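Local structure of alpha-glucosidase (5XFM) at residues Gln527-Ala532 and Lys548-Thr553; Gln15-Lys20 and Leu68-His73; Arg387-Leu392 and Lys398-Asp403. The protein hydrolyses beta-L-arabinopyranosides and alpha-galactosides as a bifunctional, calcium-binding member of glycoside hydrolase family 97. The protein carries 1 engineered substitution. All blocks are in the same frame, centred on the assembly; numbering follows the deposited sequence.

Contact 1. Residues Gln527-Ala532 and Lys548-Thr553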
loop_
_atom_site.group_PDB
_atom_site.type_symbol
_atom_site.label_atom_id
_atom_site.label_comp_id
_atom_site.label_asym_id
_atom_site.label_seq_id
_atom_site.Cartn_x
_atom_site.Cartn_y
_atom_site.Cartn_z
ATOM N N GLN A 527 -2.240 1.759 -13.879
ATOM C CA GLN A 527 -3.457 0.991 -13.637
ATOM C C GLN A 527 -3.737 0.010 -14.762
ATOM O O GLN A 527 -3.993 0.407 -15.896
ATOM C CB GLN A 527 -4.668 1.913 -13.463
ATOM C CG GLN A 527 -4.646 2.825 -12.234
ATOM C CD GLN A 527 -5.027 2.129 -10.936
ATOM O OE1 GLN A 527 -4.769 0.941 -10.745
ATOM N NE2 GLN A 527 -5.658 2.874 -10.039
ATOM N N ASN A 528 -3.711 -1.274 -14.429
ATOM C CA ASN A 528 -4.182 -2.308 -15.337
ATOM C C ASN A 528 -5.602 -2.688 -14.930
ATOM O O ASN A 528 -5.803 -3.573 -14.099
ATOM C CB ASN A 528 -3.254 -3.526 -15.322
ATOM C CG ASN A 528 -1.811 -3.163 -15.658
ATOM O OD1 ASN A 528 -1.512 -2.702 -16.760
ATOM N ND2 ASN A 528 -0.912 -3.375 -14.704
ATOM N N PHE A 529 -6.572 -1.949 -15.463
ATOM C CA PHE A 529 -7.982 -2.164 -15.157
ATOM C C PHE A 529 -8.500 -3.464 -15.746
ATOM O O PHE A 529 -7.925 -4.002 -16.700
ATOM C CB PHE A 529 -8.830 -0.993 -15.661
ATOM C CG PHE A 529 -8.531 0.309 -14.979
ATOM C CD1 PHE A 529 -8.044 1.388 -15.697
ATOM C CD2 PHE A 529 -8.722 0.446 -13.613
ATOM C CE1 PHE A 529 -7.764 2.581 -15.069
ATOM C CE2 PHE A 529 -8.445 1.634 -12.979
ATOM C CZ PHE A 529 -7.969 2.707 -13.708
ATOM N N ALA A 530 -9.585 -3.971 -15.174
ATOM C CA ALA A 530 -10.150 -5.234 -15.625
ATOM C C ALA A 530 -11.188 -5.055 -16.738
ATOM O O ALA A 530 -12.219 -5.721 -16.745
ATOM C CB ALA A 530 -10.767 -5.963 -14.450
ATOM N N LEU A 531 -10.902 -4.176 -17.690
ATOM C CA LEU A 531 -11.771 -4.015 -18.847
ATOM C C LEU A 531 -11.532 -5.139 -19.854
ATOM O O LEU A 531 -10.533 -5.854 -19.777
ATOM C CB LEU A 531 -11.548 -2.654 -19.509
ATOM C CG LEU A 531 -11.873 -1.424 -18.669
ATOM C CD1 LEU A 531 -11.618 -0.152 -19.456
ATOM C CD2 LEU A 531 -13.303 -1.483 -18.182
ATOM N N ALA A 532 -12.459 -5.294 -20.791
ATOM C CA ALA A 532 -12.309 -6.260 -21.881
ATOM C C ALA A 532 -12.916 -5.678 -23.164
ATOM O O ALA A 532 -13.791 -4.818 -23.094
ATOM C CB ALA A 532 -12.951 -7.572 -21.513
ATOM N N LYS A 548 -12.066 6.267 -20.736
ATOM C CA LYS A 548 -11.137 6.861 -21.688
ATOM C C LYS A 548 -10.388 8.081 -21.119
ATOM O O LYS A 548 -9.285 8.397 -21.568
ATOM C CB LYS A 548 -11.871 7.242 -22.973
ATOM C CG LYS A 548 -12.035 6.076 -23.941
ATOM C CD LYS A 548 -13.141 6.338 -24.949
ATOM C CE LYS A 548 -12.885 5.599 -26.259
ATOM N NZ LYS A 548 -13.931 4.582 -26.563
ATOM N N ARG A 549 -10.977 8.767 -20.141
ATOM C CA ARG A 549 -10.374 9.990 -19.599
ATOM C C ARG A 549 -9.808 9.833 -18.194
ATOM O O ARG A 549 -9.310 10.802 -17.618
ATOM C CB ARG A 549 -11.394 11.132 -19.582
ATOM C CG ARG A 549 -12.066 11.408 -20.915
ATOM C CD ARG A 549 -12.856 12.710 -20.883
ATOM N NE ARG A 549 -14.198 12.543 -21.438
ATOM C CZ ARG A 549 -15.324 12.825 -20.782
ATOM N NH1 ARG A 549 -15.277 13.305 -19.543
ATOM N NH2 ARG A 549 -16.499 12.633 -21.368
ATOM N N VAL A 550 -9.880 8.627 -17.640
ATOM C CA VAL A 550 -9.447 8.407 -16.260
ATOM C C VAL A 550 -7.954 8.707 -16.026
ATOM O O VAL A 550 -7.085 8.288 -16.796
ATOM C CB VAL A 550 -9.777 6.945 -15.807
ATOM C CG1 VAL A 550 -8.920 5.920 -16.535
ATOM C CG2 VAL A 550 -9.643 6.801 -14.299
ATOM N N PRO A 551 -7.659 9.469 -14.963
ATOM C CA PRO A 551 -6.270 9.699 -14.555
ATOM C C PRO A 551 -5.787 8.598 -13.618
ATOM O O PRO A 551 -6.613 7.873 -13.059
ATOM C CB PRO A 551 -6.325 11.056 -13.844
ATOM C CG PRO A 551 -7.785 11.308 -13.531
ATOM C CD PRO A 551 -8.618 10.212 -14.130
ATOM N N THR A 552 -4.473 8.446 -13.478
ATOM C CA THR A 552 -3.923 7.467 -12.542
ATOM C C THR A 552 -2.944 8.137 -11.568
ATOM O O THR A 552 -2.425 7.492 -10.665
ATOM C CB THR A 552 -3.209 6.293 -13.264
ATOM O OG1 THR A 552 -1.989 6.743 -13.863
ATOM C CG2 THR A 552 -4.107 5.680 -14.328
ATOM N N THR A 553 -2.685 9.427 -11.771
ATOM C CA THR A 553 -1.753 10.177 -10.923
ATOM C C THR A 553 -2.437 11.417 -10.354
ATOM O O THR A 553 -3.373 11.947 -10.953
ATOM C CB THR A 553 -0.500 10.611 -11.700
ATOM O OG1 THR A 553 -0.887 11.439 -12.801
ATOM C CG2 THR A 553 0.251 9.390 -12.225
HETATM O O HOH W 1 -4.582 5.995 -9.496
HETATM O O HOH W 2 -6.653 5.675 -11.105
#
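Gln527 and Thr552 lie alongside each other, pointing opposite ways, and touch through their aliphatic parts, Gln527 CG lying 3.6 Å from Thr552 CG2. Thr552 supplies its methyl here because OG1 takes the position between the backbone N and the carbonyl carbon (chi1 70°) and is hydrogen-bonded to Pro525 O, which engages the residue's polar branch just before strand 526-528. The glutamine bends sharply beyond CG (chi2 -79°), which carries its amide away from the methyl and toward two waters. One water lies 3.2 Å from Gln527 NE2 and 2.9 Å from Pro551 O. The second is held only weakly by the amide nitrogen but lies 2.9 Å from Thr552 O. Through these waters the side-chain nitrogen can be linked to two successive carbonyls of the other segment, though other acceptors may compete for the water protons.

Strand 526-528 is the last strand of the parallel TIM-barrel sheet and pairs with the first, 295-299; the contact sets this strand and the residues after it against the chain that follows helix 541-549, on the way to the C-terminal antiparallel sheet.

Two residues on, Phe529 and Val550 reach for each other from the two sides of the contact. CE1 of the Phe529 ring approaches Val550 CG1 obliquely at 3.8 Å, a purely apolar touch. Gln527 CB covers one face of the same ring, 3.4 Å above its plane and toward the rim. Thr519 of helix 512-521 touches both Phe529 and Val550.

Contact 2. Residues Gln15-Lys20 and Leu68-His73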
loop_
_atom_site.group_PDB
_atom_site.type_symbol
_atom_site.label_atom_id
_atom_site.label_comp_id
_atom_site.label_asym_id
_atom_site.label_seq_id
_atom_site.Cartn_x
_atom_site.Cartn_y
_atom_site.Cartn_z
ATOM N N GLN A 15 7.422 10.952 33.218
ATOM C CA GLN A 15 8.036 11.084 31.901
ATOM C C GLN A 15 9.393 11.776 31.975
ATOM O O GLN A 15 9.569 12.774 32.683
ATOM C CB GLN A 15 7.102 11.832 30.939
ATOM C CG GLN A 15 6.949 13.318 31.213
ATOM C CD GLN A 15 5.884 13.611 32.244
ATOM O OE1 GLN A 15 5.342 12.701 32.869
ATOM N NE2 GLN A 15 5.588 14.890 32.438
ATOM N N ASP A 16 10.361 11.214 31.260
ATOM C CA ASP A 16 11.692 11.796 31.204
ATOM C C ASP A 16 11.720 13.047 30.333
ATOM O O ASP A 16 12.403 14.021 30.653
ATOM C CB ASP A 16 12.697 10.762 30.693
ATOM C CG ASP A 16 12.830 9.581 31.629
ATOM O OD1 ASP A 16 12.914 9.807 32.853
ATOM O OD2 ASP A 16 12.851 8.431 31.147
ATOM N N VAL A 17 10.967 13.008 29.237
ATOM C CA VAL A 17 10.928 14.104 28.277
ATOM C C VAL A 17 9.681 13.980 27.400
ATOM O O VAL A 17 9.160 12.882 27.211
ATOM C CB VAL A 17 12.200 14.106 27.394
ATOM C CG1 VAL A 17 12.263 12.832 26.567
ATOM C CG2 VAL A 17 12.263 15.343 26.501
ATOM N N VAL A 18 9.213 15.102 26.862
ATOM C CA VAL A 18 8.023 15.131 26.020
ATOM C C VAL A 18 8.311 15.858 24.701
ATOM O O VAL A 18 8.966 16.901 24.690
ATOM C CB VAL A 18 6.844 15.820 26.748
ATOM C CG1 VAL A 18 5.714 16.139 25.779
ATOM C CG2 VAL A 18 6.340 14.945 27.881
ATOM N N VAL A 19 7.821 15.307 23.592
ATOM C CA VAL A 19 7.935 15.973 22.299
ATOM C C VAL A 19 6.551 16.120 21.669
ATOM O O VAL A 19 5.729 15.215 21.748
ATOM C CB VAL A 19 8.881 15.205 21.345
ATOM C CG1 VAL A 19 8.424 13.769 21.158
ATOM C CG2 VAL A 19 8.992 15.916 20.002
ATOM N N LYS A 20 6.295 17.278 21.066
ATOM C CA LYS A 20 4.983 17.590 20.502
ATOM C C LYS A 20 5.038 17.851 18.998
ATOM O O LYS A 20 6.075 18.220 18.458
ATOM C CB LYS A 20 4.388 18.813 21.202
ATOM C CG LYS A 20 4.415 18.742 22.722
ATOM C CD LYS A 20 3.935 20.045 23.344
ATOM C CE LYS A 20 3.937 19.972 24.861
ATOM N NZ LYS A 20 3.338 21.194 25.460
ATOM N N LEU A 68 17.360 0.707 31.092
ATOM C CA LEU A 68 18.185 1.653 30.362
ATOM C C LEU A 68 18.269 2.990 31.078
ATOM O O LEU A 68 17.410 3.326 31.893
ATOM C CB LEU A 68 17.658 1.856 28.931
ATOM C CG LEU A 68 17.981 0.850 27.808
ATOM C CD1 LEU A 68 18.081 -0.588 28.283
ATOM C CD2 LEU A 68 16.948 0.969 26.682
ATOM N N LYS A 69 19.317 3.747 30.769
ATOM C CA LYS A 69 19.427 5.116 31.247
ATOM C C LYS A 69 19.291 6.045 30.057
ATOM O O LYS A 69 19.760 5.727 28.964
ATOM C CB LYS A 69 20.761 5.369 31.949
ATOM C CG LYS A 69 21.144 4.348 33.003
ATOM C CD LYS A 69 22.590 4.545 33.442
ATOM C CE LYS A 69 22.956 3.615 34.589
ATOM N NZ LYS A 69 22.221 3.964 35.841
ATOM N N LEU A 70 18.605 7.162 30.260
ATOM C CA LEU A 70 18.572 8.233 29.277
ATOM C C LEU A 70 19.683 9.200 29.661
ATOM O O LEU A 70 19.514 10.028 30.554
ATOM C CB LEU A 70 17.212 8.932 29.273
ATOM C CG LEU A 70 16.993 10.082 28.290
ATOM C CD1 LEU A 70 17.001 9.577 26.864
ATOM C CD2 LEU A 70 15.702 10.824 28.593
ATOM N N THR A 71 20.818 9.093 28.981
ATOM C CA THR A 71 22.001 9.886 29.314
ATOM C C THR A 71 21.895 11.338 28.855
ATOM O O THR A 71 22.556 12.224 29.404
ATOM C CB THR A 71 23.275 9.253 28.715
ATOM O OG1 THR A 71 23.091 9.073 27.305
ATOM C CG2 THR A 71 23.532 7.897 29.338
ATOM N N GLY A 72 21.097 11.576 27.823
ATOM C CA GLY A 72 20.898 12.921 27.329
ATOM C C GLY A 72 19.970 12.941 26.136
ATOM O O GLY A 72 19.671 11.899 25.560
ATOM N N HIS A 73 19.535 14.131 25.742
ATOM C CA HIS A 73 18.656 14.256 24.592
ATOM C C HIS A 73 18.832 15.581 23.862
ATOM O O HIS A 73 19.363 16.546 24.408
ATOM C CB HIS A 73 17.200 14.067 25.020
ATOM C CG HIS A 73 16.667 15.172 25.877
ATOM N ND1 HIS A 73 16.016 16.273 25.358
ATOM C CD2 HIS A 73 16.682 15.344 27.220
ATOM C CE1 HIS A 73 15.655 17.073 26.345
ATOM N NE2 HIS A 73 16.047 16.533 27.485
#
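Asp16 and Leu70 stand 8.0 Å apart from CA to CA, and Val17 and His73 only slightly farther, spacings too wide for the two backbones to share hydrogen bonds, so side chains alone bridge the gap. Val17 faces His73 across the gap and lays its CG2 methyl over one face of the imidazole. That carbon is 4.0 Å from the ring centroid and 19° off the ring normal, a CH-pi contact displaced toward the rim, where CE1 of the histidine is the nearest atom to CG2 at 3.8 Å. With CG1 of the valine between the backbone N and the carbonyl carbon (chi1 63°), CG2 stands opposite the N and meets the ring, while CG1 turns toward Leu70 and only grazes CD2 of that residue.

Leu70 reaches across with the same methyl to Asp16, CD2 resting 3.7 Å from the aspartate CB. The carboxylate takes no part in this: Asp16 OD2 receives hydrogen bonds from the backbone N of both Val32 and Gln33, two bonds that engage the polar end while the CB methylene faces the leucine.

Strand 17-20 pairs with 26-31 in one antiparallel sheet, and 69-83 is the outermost strand of another; the contact thus joins two sheets of the N-terminal beta domain, which belongs to the galactose mutarotase clan. Leu99 touches Val17 and Cys101 touches Leu70, both from strand 91-104.

With no hydrogen bond or ion pair between the segments, the join depends on dispersion and shape. Because the histidine offers its face, the contact probably depends little on which ring nitrogen carries a proton.

Contact 3. Residues Arg387-Leu392 and Lys398-Asp403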
loop_
_atom_site.group_PDB
_atom_site.type_symbol
_atom_site.label_atom_id
_atom_site.label_comp_id
_atom_site.label_asym_id
_atom_site.label_seq_id
_atom_site.Cartn_x
_atom_site.Cartn_y
_atom_site.Cartn_z
ATOM N N ARG A 387 20.837 -10.081 -18.240
ATOM C CA ARG A 387 20.715 -10.567 -19.621
ATOM C C ARG A 387 19.283 -10.355 -20.150
ATOM O O ARG A 387 19.049 -9.786 -21.240
ATOM C CB ARG A 387 21.107 -12.043 -19.685
ATOM C CG ARG A 387 21.013 -12.681 -21.065
ATOM C CD ARG A 387 21.578 -14.096 -21.034
ATOM N NE ARG A 387 22.992 -14.076 -20.665
ATOM C CZ ARG A 387 23.521 -14.782 -19.671
ATOM N NH1 ARG A 387 22.754 -15.578 -18.941
ATOM N NH2 ARG A 387 24.819 -14.686 -19.398
ATOM N N GLU A 388 18.328 -10.782 -19.332
ATOM C CA GLU A 388 16.917 -10.647 -19.644
ATOM C C GLU A 388 16.540 -9.200 -19.891
ATOM O O GLU A 388 15.933 -8.883 -20.909
ATOM C CB GLU A 388 16.070 -11.222 -18.510
ATOM C CG GLU A 388 14.601 -11.385 -18.848
ATOM C CD GLU A 388 14.338 -12.533 -19.801
ATOM O OE1 GLU A 388 15.199 -13.434 -19.911
ATOM O OE2 GLU A 388 13.264 -12.535 -20.435
ATOM N N MET A 389 16.958 -8.322 -18.982
ATOM C CA MET A 389 16.587 -6.910 -19.011
ATOM C C MET A 389 17.237 -6.160 -20.177
ATOM O O MET A 389 16.684 -5.183 -20.689
ATOM C CB MET A 389 16.950 -6.248 -17.678
ATOM C CG MET A 389 15.964 -6.548 -16.548
ATOM S SD MET A 389 16.453 -5.898 -14.921
ATOM C CE MET A 389 15.111 -6.523 -13.906
ATOM N N LYS A 390 18.425 -6.604 -20.569
ATOM C CA LYS A 390 19.057 -6.135 -21.796
ATOM C C LYS A 390 18.174 -6.471 -22.992
ATOM O O LYS A 390 17.943 -5.622 -23.866
ATOM C CB LYS A 390 20.444 -6.765 -21.971
ATOM C CG LYS A 390 21.186 -6.279 -23.201
ATOM C CD LYS A 390 22.455 -5.531 -22.814
ATOM C CE LYS A 390 23.397 -5.366 -24.007
ATOM N NZ LYS A 390 23.755 -6.659 -24.657
ATOM N N TRP A 391 17.707 -7.720 -23.044
ATOM C CA TRP A 391 16.767 -8.109 -24.103
ATOM C C TRP A 391 15.505 -7.227 -24.081
ATOM O O TRP A 391 15.101 -6.679 -25.117
ATOM C CB TRP A 391 16.388 -9.588 -23.980
ATOM C CG TRP A 391 15.345 -10.044 -24.963
ATOM C CD1 TRP A 391 15.525 -10.277 -26.300
ATOM C CD2 TRP A 391 13.968 -10.348 -24.687
ATOM N NE1 TRP A 391 14.343 -10.694 -26.872
ATOM C CE2 TRP A 391 13.374 -10.748 -25.904
ATOM C CE3 TRP A 391 13.181 -10.320 -23.533
ATOM C CZ2 TRP A 391 12.030 -11.111 -25.995
ATOM C CZ3 TRP A 391 11.845 -10.678 -23.622
ATOM C CH2 TRP A 391 11.283 -11.069 -24.845
ATOM N N LEU A 392 14.902 -7.080 -22.900
ATOM C CA LEU A 392 13.696 -6.263 -22.740
ATOM C C LEU A 392 13.901 -4.862 -23.278
ATOM O O LEU A 392 13.091 -4.373 -24.068
ATOM C CB LEU A 392 13.262 -6.169 -21.266
ATOM C CG LEU A 392 12.436 -7.255 -20.554
ATOM C CD1 LEU A 392 12.964 -8.624 -20.782
ATOM C CD2 LEU A 392 12.368 -7.009 -19.065
ATOM N N LYS A 398 8.545 -1.579 -21.695
ATOM C CA LYS A 398 8.572 -0.456 -20.772
ATOM C C LYS A 398 8.343 -0.819 -19.309
ATOM O O LYS A 398 8.524 0.022 -18.430
ATOM C CB LYS A 398 7.532 0.581 -21.195
ATOM C CG LYS A 398 7.836 1.256 -22.520
ATOM C CD LYS A 398 9.254 1.809 -22.503
ATOM C CE LYS A 398 9.378 3.055 -23.350
ATOM N NZ LYS A 398 10.623 3.804 -23.018
ATOM N N GLY A 399 7.931 -2.051 -19.040
ATOM C CA GLY A 399 7.669 -2.441 -17.668
ATOM C C GLY A 399 7.639 -3.932 -17.425
ATOM O O GLY A 399 7.472 -4.720 -18.359
ATOM N N ILE A 400 7.831 -4.324 -16.169
ATOM C CA ILE A 400 7.688 -5.722 -15.795
ATOM C C ILE A 400 6.810 -5.903 -14.563
ATOM O O ILE A 400 6.795 -5.067 -13.650
ATOM C CB ILE A 400 9.045 -6.399 -15.533
ATOM C CG1 ILE A 400 9.850 -5.640 -14.482
ATOM C CG2 ILE A 400 9.818 -6.518 -16.818
ATOM C CD1 ILE A 400 11.087 -6.388 -14.031
ATOM N N LYS A 401 6.068 -7.005 -14.560
ATOM C CA LYS A 401 5.275 -7.401 -13.408
ATOM C C LYS A 401 5.885 -8.655 -12.793
ATOM O O LYS A 401 5.874 -9.721 -13.418
ATOM C CB LYS A 401 3.817 -7.638 -13.815
ATOM C CG LYS A 401 2.930 -8.192 -12.710
ATOM C CD LYS A 401 1.532 -8.465 -13.218
ATOM C CE LYS A 401 0.685 -9.140 -12.160
ATOM N NZ LYS A 401 -0.690 -9.444 -12.631
ATOM N N VAL A 402 6.424 -8.523 -11.579
ATOM C CA VAL A 402 7.165 -9.612 -10.934
ATOM C C VAL A 402 6.408 -10.210 -9.749
ATOM O O VAL A 402 6.018 -9.495 -8.821
ATOM C CB VAL A 402 8.542 -9.136 -10.443
ATOM C CG1 VAL A 402 9.352 -10.310 -9.941
ATOM C CG2 VAL A 402 9.292 -8.401 -11.561
ATOM N N ASP A 403 6.235 -11.533 -9.767
ATOM C CA ASP A 403 5.271 -12.193 -8.891
ATOM C C ASP A 403 5.894 -13.236 -7.957
ATOM O O ASP A 403 7.047 -13.628 -8.131
ATOM C CB ASP A 403 4.182 -12.853 -9.737
ATOM C CG ASP A 403 2.820 -12.812 -9.072
ATOM O OD1 ASP A 403 2.770 -12.827 -7.821
ATOM O OD2 ASP A 403 1.803 -12.759 -9.803
#
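Met389 and Leu392, about one helical turn apart, both come down on Ile400, the side chain through which strand 399-403 meets this part of the helix. Ahead of them in sequence, Glu388 looks to other partners: OE1 forms a salt bridge with Arg378 NH1 and OE2 a hydrogen bond with His341 NE2.

Met389 follows. Its CB does not aim at the strand, but the chain beyond CG is fully extended (chi2 175°), and this length delivers the terminal methyl, CE, to 4.0 Å from Ile400 CD1. The two side chains cross at about a right angle and touch through their terminal methyls. Next but one, Trp391 turns toward His341, and their rings meet with planes inclined to each other.

Leu392 closes the walk and makes the tighter touch. Its CD2 is 3.4 Å from Ile400 CG2, shorter than ordinary van der Waals contact, although at 2.30 Å resolution the exact value deserves caution. Again the side chains cross nearly at a right angle. Leu392 N is bonded to Glu388 O at 2.9 Å, within the helix.

Ile400 serves both by dividing its branches. CG1 occupies the position between backbone N and carbonyl carbon (chi1 55°) and leads CD1 to the methionine, whereas CG2 lies beside the N and goes to the leucine.

Helix 382-395 is the crossover of the beta-alpha-beta unit that runs from strand 357-363 to strand 399-403 in the TIM barrel, and the contact packs it on the sheet. Tyr362 of strand 357-363 adjoins Leu392, Ala423 of helix 410-425 adjoins Met389, and Ile400 is hydrogen-bonded through its backbone to Met429 and Ile431 of strand 429-432.

Contacts 1 and 3 belong to one barrel: strands 526-528 and 399-403 are members of the same parallel sheet, and the nearest atoms of the two contacts are about 6 Å apart although their centres are 22 Å apart. Contact 3 packs a crossover helix on the sheet, whereas contact 1 lies where the chain leaves the barrel. The calcium ion, probably part of the active site as in relatives of this family, is held by Glu174, Glu452 and Glu458, none of them in a contact segment; Glu452 directly follows strand 448-451 of that sheet. Contact 2, in the N-terminal domain, is remote, its centre 50 Å from that of contact 1 and 49 Å from that of contact 3.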